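PDB 4YXP: mRNA export factor from Human herpesvirus 1, which regulates viral gene expression, exports intronless viral mRNAs from the nucleus and inhibits host splicing, here represented by its folded C-terminal dimerising domain. Local coordinates for residues V73-E76 with T77-A80; C126-C129 with I130-L134; A230-A233 with G234-I238. All coordinates share one frame; numbering follows the deposited sequence.

How the interactions relate
All three are local contacts between neighbouring turns at helix ends in an all-helical domain that binds zinc and forms a dimer, and follow one another along the chain. Interaction 1 opens helix 75-91, interaction 2 closes helix 112-132, and interaction 3 begins helix 230-241. The first two have centres about 12 Å apart and touch: the start of one helix packs against the end of the other, with Val79 O probably accepting a hydrogen bond from His132 NE2. Interaction 3 lies about 21 Å from interaction 1 and about 23 Å from interaction 2, between centres, and touches neither. Interactions 1 and 3 both meet the second subunit, so distant helices of one chain contribute to the same dimer.

Interaction 1: V73-E76 with T77-A80; sequences VSWE and TLVA
Ser74 and Thr77 meet at the N-cap of helix 75-91, where the serine hydroxyl takes the place of the carbonyl that the preceding turn cannot supply. Thr77 N donates to Ser74 OG over 3.1 Å, at 155° on the hydrogen. The serine torsion makes this possible: with chi1 at 69°, OG sits between the backbone N and the carbonyl carbon and is turned toward the amides of the first turn. A water bridges the same two residues, accepting from Ser74 N and lying 2.7 Å from Thr77 OG1, so the threonine hydroxyl joins the polar cluster around the cap. The methyl of that side chain, CG2, turns to Val73 instead and lies 4.0 Å from Val73 CB.

Next along the chain, the indole of Trp75 reaches forward along the helix. Its CG is anti to the backbone N (chi1 168°), and the ring lies across Val79, whose CG2 is over one face in a CH-pi contact, 3.7 Å from the centroid of the six-membered ring and offset toward the rim. Leu78 CD2 approaches the same indole obliquely. Behind these side chains run regular helical bonds, from Leu78 N to Ser74 O, Val79 N to Trp75 O and Ala80 N to Glu76 O.

Outward from this turn, Lys127 of helix 112-132 makes a cation-pi contact with Trp75, which consequently has partners both within its own helix and on the next. The second subunit packs here too: its Phe269, in the region important for homodimerization, rests on Val73 and Leu78. Those two residues also touch each other, Val73 CG2 lying 4.1 Å from Leu78 CB.

Interaction 2: C126-C129 with I130-L134; sequences CKMC and IHHNL
Met128 and His132, one turn apart near the end of helix 112-132, meet through sulfur and imidazole. The thioether reaches the edge of the ring, with SD 3.7 Å from His132 CD2 and 79° off the ring normal. With Met128 CG anti to the backbone N, the turn at chi2 (-82°) sets SD there, and chi3 directs only the terminal methyl. His132 CG stands beside its backbone N, and its CD2 also lies 3.4 Å from Met128 O, the carbonyl that accepts from His132 N. NE2, the ring atom next to CD2, is hydrogen-bonded to Val79 O of helix 75-91, which limits the ring's rotation. The neighbouring His131 places CD2 over the centre of the His132 ring, 3.5 Å above its plane.

The helix stops in a Schellman motif. Asn133 adopts a positive phi of 64°, and two bonds run back into the last turn: Asn133 N to Ile130 O, and Leu134 N to Cys129 O at 2.7 Å. Leu134 thereby brings its CB to 4.2 Å from Cys129 CB, an apolar contact across the turn, and both residues also pack on Tyr86 of helix 75-91. On another side of the helix, Ile130 has CG1 beside its backbone N, which brings that atom within 3.2 Å of Cys126 O.

Interaction 3: A230-A233 with G234-I238; sequences ACMA and GLIEI
Met232 and Ile236 make the apolar side-chain contact of this turn, lying side by side and pointing the same way, with Met232 CG 3.7 Å from Ile236 CD1. The methionine is extended through chi2 and bends only at chi3, while Ile236 sets CG1 anti to its carbonyl carbon (chi1 -70°), so that this branch runs back over the preceding turn and comes within 3.1 Å of Met232 O. Leu235 makes the same kind of side-chain approach to a carbonyl, its CG lying 3.3 Å from Cys231 O.

The backbone bonds belong to the first turns of helix 230-241, within the CHC2-type zinc finger. Gly234 N reaches Ala230 O over 2.8 Å, but the donor stands well above the carbonyl plane, 42° out of it. Leu235 N bonds to Cys231 O in the same out-of-plane manner, whereas Ile236 N to Met232 O is less tilted. The amides of Cys231 and Met232 are themselves received by the two carboxylate oxygens of Asp120, which ties this helix start to helix 112-132.

Glu237 is extended beyond CG and its OE2 forms a salt bridge with Arg22 NE of the second subunit, whose Phe275 packs on Met232 and Ala233 and whose Ile28 packs on Ile236. Within the chain, Leu235 and Ile236 both rest on Leu116.

Interaction 1: V73-E76 with T77-A80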
ATOM      1  N   VAL B  73      24.499  -8.185   2.772  1.00 32.51           N
ATOM      2  CA  VAL B  73      25.453  -9.000   2.032  1.00 32.37           C
ATOM      3  C   VAL B  73      25.975  -8.200   0.846  1.00 31.94           C
ATOM      4  O   VAL B  73      25.241  -7.412   0.242  1.00 32.45           O
ATOM      5  CB  VAL B  73      24.823 -10.328   1.554  1.00 30.35           C
ATOM      6  CG1 VAL B  73      24.330 -11.151   2.738  1.00 29.56           C
ATOM      7  CG2 VAL B  73      23.693 -10.069   0.568  1.00 28.86           C
ATOM      8  N   SER B  74      27.247  -8.390   0.516  1.00 30.77           N
ATOM      9  CA  SER B  74      27.783  -7.851  -0.723  1.00 31.04           C
ATOM     10  C   SER B  74      27.242  -8.685  -1.880  1.00 29.33           C
ATOM     11  O   SER B  74      26.722  -9.787  -1.672  1.00 27.23           O
ATOM     12  CB  SER B  74      29.310  -7.867  -0.719  1.00 33.69           C
ATOM     13  OG  SER B  74      29.794  -9.197  -0.776  1.00 32.45           O
ATOM     14  N   TRP B  75      27.362  -8.165  -3.096  1.00 29.13           N
ATOM     15  CA  TRP B  75      26.985  -8.928  -4.280  1.00 29.17           C
ATOM     16  C   TRP B  75      27.797 -10.224  -4.349  1.00 29.56           C
ATOM     17  O   TRP B  75      27.276 -11.277  -4.712  1.00 28.19           O
ATOM     18  CB  TRP B  75      27.198  -8.098  -5.547  1.00 30.91           C
ATOM     19  CG  TRP B  75      27.116  -8.898  -6.808  1.00 31.32           C
ATOM     20  CD1 TRP B  75      28.127  -9.137  -7.697  1.00 32.76           C
ATOM     21  CD2 TRP B  75      25.964  -9.579  -7.319  1.00 29.63           C
ATOM     22  NE1 TRP B  75      27.673  -9.919  -8.731  1.00 31.55           N
ATOM     23  CE2 TRP B  75      26.349 -10.206  -8.522  1.00 30.44           C
ATOM     24  CE3 TRP B  75      24.645  -9.720  -6.879  1.00 26.89           C
ATOM     25  CZ2 TRP B  75      25.462 -10.958  -9.288  1.00 30.26           C
ATOM     26  CZ3 TRP B  75      23.768 -10.467  -7.641  1.00 25.35           C
ATOM     27  CH2 TRP B  75      24.181 -11.076  -8.832  1.00 27.23           C
ATOM     28  N   GLU B  76      29.073 -10.137  -3.989  1.00 31.48           N
ATOM     29  CA  GLU B  76      29.964 -11.297  -4.041  1.00 32.46           C
ATOM     30  C   GLU B  76      29.507 -12.386  -3.069  1.00 30.58           C
ATOM     31  O   GLU B  76      29.556 -13.575  -3.385  1.00 30.93           O
ATOM     32  CB  GLU B  76      31.407 -10.880  -3.732  1.00 36.94           C
ATOM     33  CG  GLU B  76      32.107 -10.135  -4.869  1.00 42.59           C
ATOM     34  CD  GLU B  76      31.521  -8.753  -5.135  1.00 46.75           C
ATOM     35  OE1 GLU B  76      30.983  -8.132  -4.190  1.00 46.12           O
ATOM     36  OE2 GLU B  76      31.600  -8.288  -6.292  1.00 50.06           O
ATOM     37  N   THR B  77      29.060 -11.976  -1.888  1.00 29.81           N
ATOM     38  CA  THR B  77      28.570 -12.915  -0.883  1.00 30.39           C
ATOM     39  C   THR B  77      27.256 -13.557  -1.330  1.00 28.19           C
ATOM     40  O   THR B  77      27.031 -14.750  -1.112  1.00 27.22           O
ATOM     41  CB  THR B  77      28.372 -12.217   0.485  1.00 31.70           C
ATOM     42  OG1 THR B  77      29.644 -11.799   0.993  1.00 32.55           O
ATOM     43  CG2 THR B  77      27.711 -13.150   1.500  1.00 32.36           C
ATOM     44  N   LEU B  78      26.386 -12.770  -1.954  1.00 26.88           N
ATOM     45  CA  LEU B  78      25.114 -13.289  -2.441  1.00 25.76           C
ATOM     46  C   LEU B  78      25.360 -14.328  -3.537  1.00 24.31           C
ATOM     47  O   LEU B  78      24.675 -15.350  -3.610  1.00 23.08           O
ATOM     48  CB  LEU B  78      24.233 -12.146  -2.960  1.00 25.83           C
ATOM     49  CG  LEU B  78      22.841 -12.502  -3.497  1.00 25.31           C
ATOM     50  CD1 LEU B  78      22.006 -13.251  -2.469  1.00 23.17           C
ATOM     51  CD2 LEU B  78      22.119 -11.238  -3.933  1.00 26.36           C
ATOM     52  N   VAL B  79      26.347 -14.075  -4.384  1.00 25.17           N
ATOM     53  CA  VAL B  79      26.669 -15.014  -5.449  1.00 26.98           C
ATOM     54  C   VAL B  79      27.166 -16.317  -4.828  1.00 27.83           C
ATOM     55  O   VAL B  79      26.824 -17.407  -5.288  1.00 28.59           O
ATOM     56  CB  VAL B  79      27.701 -14.410  -6.429  1.00 29.77           C
ATOM     57  CG1 VAL B  79      28.337 -15.481  -7.304  1.00 29.80           C
ATOM     58  CG2 VAL B  79      27.028 -13.357  -7.303  1.00 30.87           C
ATOM     59  N   ALA B  80      27.956 -16.203  -3.766  1.00 28.11           N
ATOM     60  CA  ALA B  80      28.557 -17.373  -3.133  1.00 29.13           C
ATOM     61  C   ALA B  80      27.538 -18.179  -2.323  1.00 28.82           C
ATOM     62  O   ALA B  80      27.504 -19.409  -2.398  1.00 31.74           O
ATOM     63  CB  ALA B  80      29.712 -16.947  -2.243  1.00 29.77           C
TER
HETATM   64  O   HOH W   1      28.976  -9.608   2.359  1.00 32.94           O

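Interaction 2: C126-C129 with I130-L134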
ATOM      1  N   CYS B 126      17.034 -12.515  -8.328  1.00 22.98           N
ATOM      2  CA  CYS B 126      16.871 -12.948  -9.711  1.00 23.50           C
ATOM      3  C   CYS B 126      18.202 -12.909 -10.456  1.00 23.49           C
ATOM      4  O   CYS B 126      18.508 -13.805 -11.242  1.00 23.74           O
ATOM      5  CB  CYS B 126      15.844 -12.077 -10.437  1.00 25.41           C
ATOM      6  SG  CYS B 126      14.141 -12.390  -9.941  1.00 26.26           S
ATOM      7  N   LYS B 127      18.995 -11.869 -10.211  1.00 23.86           N
ATOM      8  CA  LYS B 127      20.265 -11.725 -10.908  1.00 24.45           C
ATOM      9  C   LYS B 127      21.233 -12.823 -10.475  1.00 25.35           C
ATOM     10  O   LYS B 127      22.043 -13.301 -11.272  1.00 26.14           O
ATOM     11  CB  LYS B 127      20.888 -10.347 -10.661  1.00 23.97           C
ATOM     12  CG  LYS B 127      22.075 -10.081 -11.578  1.00 24.45           C
ATOM     13  CD  LYS B 127      22.723  -8.726 -11.356  1.00 25.91           C
ATOM     14  CE  LYS B 127      23.931  -8.568 -12.276  1.00 28.69           C
ATOM     15  NZ  LYS B 127      24.565  -7.227 -12.190  1.00 29.43           N
ATOM     16  N   MET B 128      21.140 -13.223  -9.212  1.00 25.62           N
ATOM     17  CA  MET B 128      21.981 -14.295  -8.692  1.00 27.27           C
ATOM     18  C   MET B 128      21.595 -15.627  -9.333  1.00 27.19           C
ATOM     19  O   MET B 128      22.465 -16.414  -9.716  1.00 27.84           O
ATOM     20  CB  MET B 128      21.866 -14.367  -7.165  1.00 27.51           C
ATOM     21  CG  MET B 128      22.668 -15.498  -6.518  1.00 28.58           C
ATOM     22  SD  MET B 128      21.836 -17.103  -6.545  1.00 28.37           S
ATOM     23  CE  MET B 128      20.395 -16.774  -5.534  1.00 27.72           C
ATOM     24  N   CYS B 129      20.295 -15.878  -9.459  1.00 26.30           N
ATOM     25  CA  CYS B 129      19.812 -17.107 -10.090  1.00 26.73           C
ATOM     26  C   CYS B 129      20.300 -17.193 -11.532  1.00 25.95           C
ATOM     27  O   CYS B 129      20.763 -18.244 -11.986  1.00 25.38           O
ATOM     28  CB  CYS B 129      18.281 -17.175 -10.055  1.00 27.50           C
ATOM     29  SG  CYS B 129      17.553 -17.471  -8.417  1.00 27.44           S
ATOM     30  N   ILE B 130      20.187 -16.076 -12.245  1.00 25.55           N
ATOM     31  CA  ILE B 130      20.605 -15.994 -13.638  1.00 27.81           C
ATOM     32  C   ILE B 130      22.104 -16.245 -13.756  1.00 28.71           C
ATOM     33  O   ILE B 130      22.552 -16.958 -14.654  1.00 29.34           O
ATOM     34  CB  ILE B 130      20.212 -14.627 -14.240  1.00 29.22           C
ATOM     35  CG1 ILE B 130      18.690 -14.552 -14.385  1.00 29.37           C
ATOM     36  CG2 ILE B 130      20.899 -14.397 -15.591  1.00 33.00           C
ATOM     37  CD1 ILE B 130      18.163 -13.206 -14.839  1.00 30.86           C
ATOM     38  N   HIS B 131      22.876 -15.650 -12.853  1.00 30.17           N
ATOM     39  CA  HIS B 131      24.318 -15.869 -12.814  1.00 31.66           C
ATOM     40  C   HIS B 131      24.651 -17.359 -12.759  1.00 30.44           C
ATOM     41  O   HIS B 131      25.542 -17.835 -13.465  1.00 31.55           O
ATOM     42  CB  HIS B 131      24.931 -15.153 -11.607  1.00 32.86           C
ATOM     43  CG  HIS B 131      26.372 -15.493 -11.372  1.00 35.63           C
ATOM     44  ND1 HIS B 131      27.407 -14.726 -11.864  1.00 38.21           N
ATOM     45  CD2 HIS B 131      26.948 -16.516 -10.698  1.00 35.95           C
ATOM     46  CE1 HIS B 131      28.558 -15.265 -11.505  1.00 38.84           C
ATOM     47  NE2 HIS B 131      28.311 -16.351 -10.796  1.00 37.55           N
ATOM     48  N   HIS B 132      23.926 -18.090 -11.920  1.00 28.60           N
ATOM     49  CA  HIS B 132      24.177 -19.513 -11.716  1.00 30.30           C
ATOM     50  C   HIS B 132      23.377 -20.411 -12.657  1.00 30.35           C
ATOM     51  O   HIS B 132      23.478 -21.636 -12.585  1.00 30.47           O
ATOM     52  CB  HIS B 132      23.863 -19.894 -10.268  1.00 31.41           C
ATOM     53  CG  HIS B 132      24.880 -19.408  -9.285  1.00 30.85           C
ATOM     54  ND1 HIS B 132      26.175 -19.878  -9.260  1.00 31.51           N
ATOM     55  CD2 HIS B 132      24.793 -18.493  -8.289  1.00 29.25           C
ATOM     56  CE1 HIS B 132      26.844 -19.274  -8.293  1.00 30.96           C
ATOM     57  NE2 HIS B 132      26.024 -18.430  -7.688  1.00 29.68           N
ATOM     58  N   ASN B 133      22.582 -19.804 -13.531  1.00 30.84           N
ATOM     59  CA  ASN B 133      21.753 -20.554 -14.468  1.00 34.63           C
ATOM     60  C   ASN B 133      20.716 -21.392 -13.722  1.00 33.65           C
ATOM     61  O   ASN B 133      20.356 -22.490 -14.155  1.00 36.55           O
ATOM     62  CB  ASN B 133      22.619 -21.456 -15.354  1.00 40.73           C
ATOM     63  CG  ASN B 133      22.003 -21.698 -16.721  1.00 46.26           C
ATOM     64  OD1 ASN B 133      21.333 -20.825 -17.274  1.00 47.18           O
ATOM     65  ND2 ASN B 133      22.227 -22.887 -17.271  1.00 49.49           N
ATOM     66  N   LEU B 134      20.244 -20.871 -12.597  1.00 30.73           N
ATOM     67  CA  LEU B 134      19.214 -21.536 -11.817  1.00 31.45           C
ATOM     68  C   LEU B 134      17.821 -21.107 -12.283  1.00 31.31           C
ATOM     69  O   LEU B 134      17.612 -19.932 -12.607  1.00 30.62           O
ATOM     70  CB  LEU B 134      19.381 -21.222 -10.331  1.00 31.10           C
ATOM     71  CG  LEU B 134      20.620 -21.820  -9.662  1.00 32.80           C
ATOM     72  CD1 LEU B 134      20.825 -21.205  -8.289  1.00 33.19           C
ATOM     73  CD2 LEU B 134      20.492 -23.331  -9.560  1.00 33.56           C
TER

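Interaction 3: A230-A233 with G234-I238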
ATOM      1  N   ALA B 230      19.968  -0.388  -7.376  1.00 24.28           N
ATOM      2  CA  ALA B 230      19.551   0.607  -8.364  1.00 25.48           C
ATOM      3  C   ALA B 230      18.126   1.095  -8.130  1.00 24.93           C
ATOM      4  O   ALA B 230      17.803   2.234  -8.469  1.00 25.47           O
ATOM      5  CB  ALA B 230      19.682   0.041  -9.769  1.00 25.37           C
ATOM      6  N   CYS B 231      17.273   0.236  -7.573  1.00 24.23           N
ATOM      7  CA  CYS B 231      15.879   0.611  -7.320  1.00 24.82           C
ATOM      8  C   CYS B 231      15.814   1.695  -6.254  1.00 25.56           C
ATOM      9  O   CYS B 231      15.145   2.714  -6.426  1.00 28.62           O
ATOM     10  CB  CYS B 231      15.051  -0.598  -6.876  1.00 25.89           C
ATOM     11  SG  CYS B 231      14.828  -1.876  -8.131  1.00 27.12           S
ATOM     12  N   MET B 232      16.516   1.461  -5.150  1.00 23.25           N
ATOM     13  CA  MET B 232      16.570   2.414  -4.053  1.00 24.41           C
ATOM     14  C   MET B 232      17.286   3.706  -4.452  1.00 25.19           C
ATOM     15  O   MET B 232      16.761   4.803  -4.251  1.00 26.47           O
ATOM     16  CB  MET B 232      17.265   1.786  -2.849  1.00 27.26           C
ATOM     17  CG  MET B 232      17.374   2.707  -1.647  1.00 31.04           C
ATOM     18  SD  MET B 232      18.167   1.908  -0.246  1.00 33.82           S
ATOM     19  CE  MET B 232      16.909   0.719   0.222  1.00 33.58           C
ATOM     20  N   ALA B 233      18.485   3.583  -5.008  1.00 25.43           N
ATOM     21  CA  ALA B 233      19.262   4.763  -5.373  1.00 28.54           C
ATOM     22  C   ALA B 233      18.547   5.566  -6.455  1.00 28.53           C
ATOM     23  O   ALA B 233      18.483   6.796  -6.397  1.00 29.93           O
ATOM     24  CB  ALA B 233      20.650   4.362  -5.844  1.00 31.64           C
ATOM     25  N   GLY B 234      18.002   4.857  -7.436  1.00 27.52           N
ATOM     26  CA  GLY B 234      17.393   5.489  -8.589  1.00 27.68           C
ATOM     27  C   GLY B 234      16.102   6.222  -8.282  1.00 26.86           C
ATOM     28  O   GLY B 234      15.882   7.331  -8.763  1.00 27.58           O
ATOM     29  N   LEU B 235      15.243   5.607  -7.478  1.00 25.44           N
ATOM     30  CA  LEU B 235      13.945   6.194  -7.182  1.00 25.36           C
ATOM     31  C   LEU B 235      14.074   7.316  -6.159  1.00 28.02           C
ATOM     32  O   LEU B 235      13.348   8.305  -6.230  1.00 29.73           O
ATOM     33  CB  LEU B 235      12.974   5.120  -6.694  1.00 23.52           C
ATOM     34  CG  LEU B 235      12.507   4.147  -7.781  1.00 24.23           C
ATOM     35  CD1 LEU B 235      11.620   3.068  -7.190  1.00 23.65           C
ATOM     36  CD2 LEU B 235      11.770   4.868  -8.912  1.00 25.98           C
ATOM     37  N   ILE B 236      15.005   7.182  -5.224  1.00 29.69           N
ATOM     38  CA  ILE B 236      15.306   8.287  -4.320  1.00 32.52           C
ATOM     39  C   ILE B 236      15.800   9.486  -5.131  1.00 33.99           C
ATOM     40  O   ILE B 236      15.496  10.630  -4.800  1.00 34.10           O
ATOM     41  CB  ILE B 236      16.335   7.881  -3.249  1.00 33.78           C
ATOM     42  CG1 ILE B 236      15.704   6.893  -2.267  1.00 33.20           C
ATOM     43  CG2 ILE B 236      16.857   9.114  -2.498  1.00 35.59           C
ATOM     44  CD1 ILE B 236      16.685   6.289  -1.282  1.00 35.83           C
ATOM     45  N   GLU B 237      16.566   9.224  -6.188  1.00 33.16           N
ATOM     46  CA  GLU B 237      17.143  10.306  -6.978  1.00 33.13           C
ATOM     47  C   GLU B 237      16.072  11.114  -7.709  1.00 30.86           C
ATOM     48  O   GLU B 237      16.106  12.342  -7.686  1.00 32.51           O
ATOM     49  CB  GLU B 237      18.158   9.768  -7.994  1.00 35.38           C
ATOM     50  CG  GLU B 237      18.788  10.873  -8.844  1.00 38.53           C
ATOM     51  CD  GLU B 237      19.972  10.399  -9.666  1.00 40.97           C
ATOM     52  OE1 GLU B 237      19.966   9.235 -10.119  1.00 39.24           O
ATOM     53  OE2 GLU B 237      20.913  11.199  -9.859  1.00 45.15           O
ATOM     54  N   ILE B 238      15.124  10.440  -8.357  1.00 28.86           N
ATOM     55  CA  ILE B 238      14.149  11.158  -9.173  1.00 29.62           C
ATOM     56  C   ILE B 238      13.168  11.912  -8.276  1.00 28.40           C
ATOM     57  O   ILE B 238      12.631  12.942  -8.675  1.00 26.98           O
ATOM     58  CB  ILE B 238      13.409  10.216 -10.151  1.00 30.65           C
ATOM     59  CG1 ILE B 238      12.567   9.172  -9.411  1.00 29.68           C
ATOM     60  CG2 ILE B 238      14.404   9.543 -11.082  1.00 32.29           C
ATOM     61  CD1 ILE B 238      11.640   8.389 -10.328  1.00 29.77           C
TER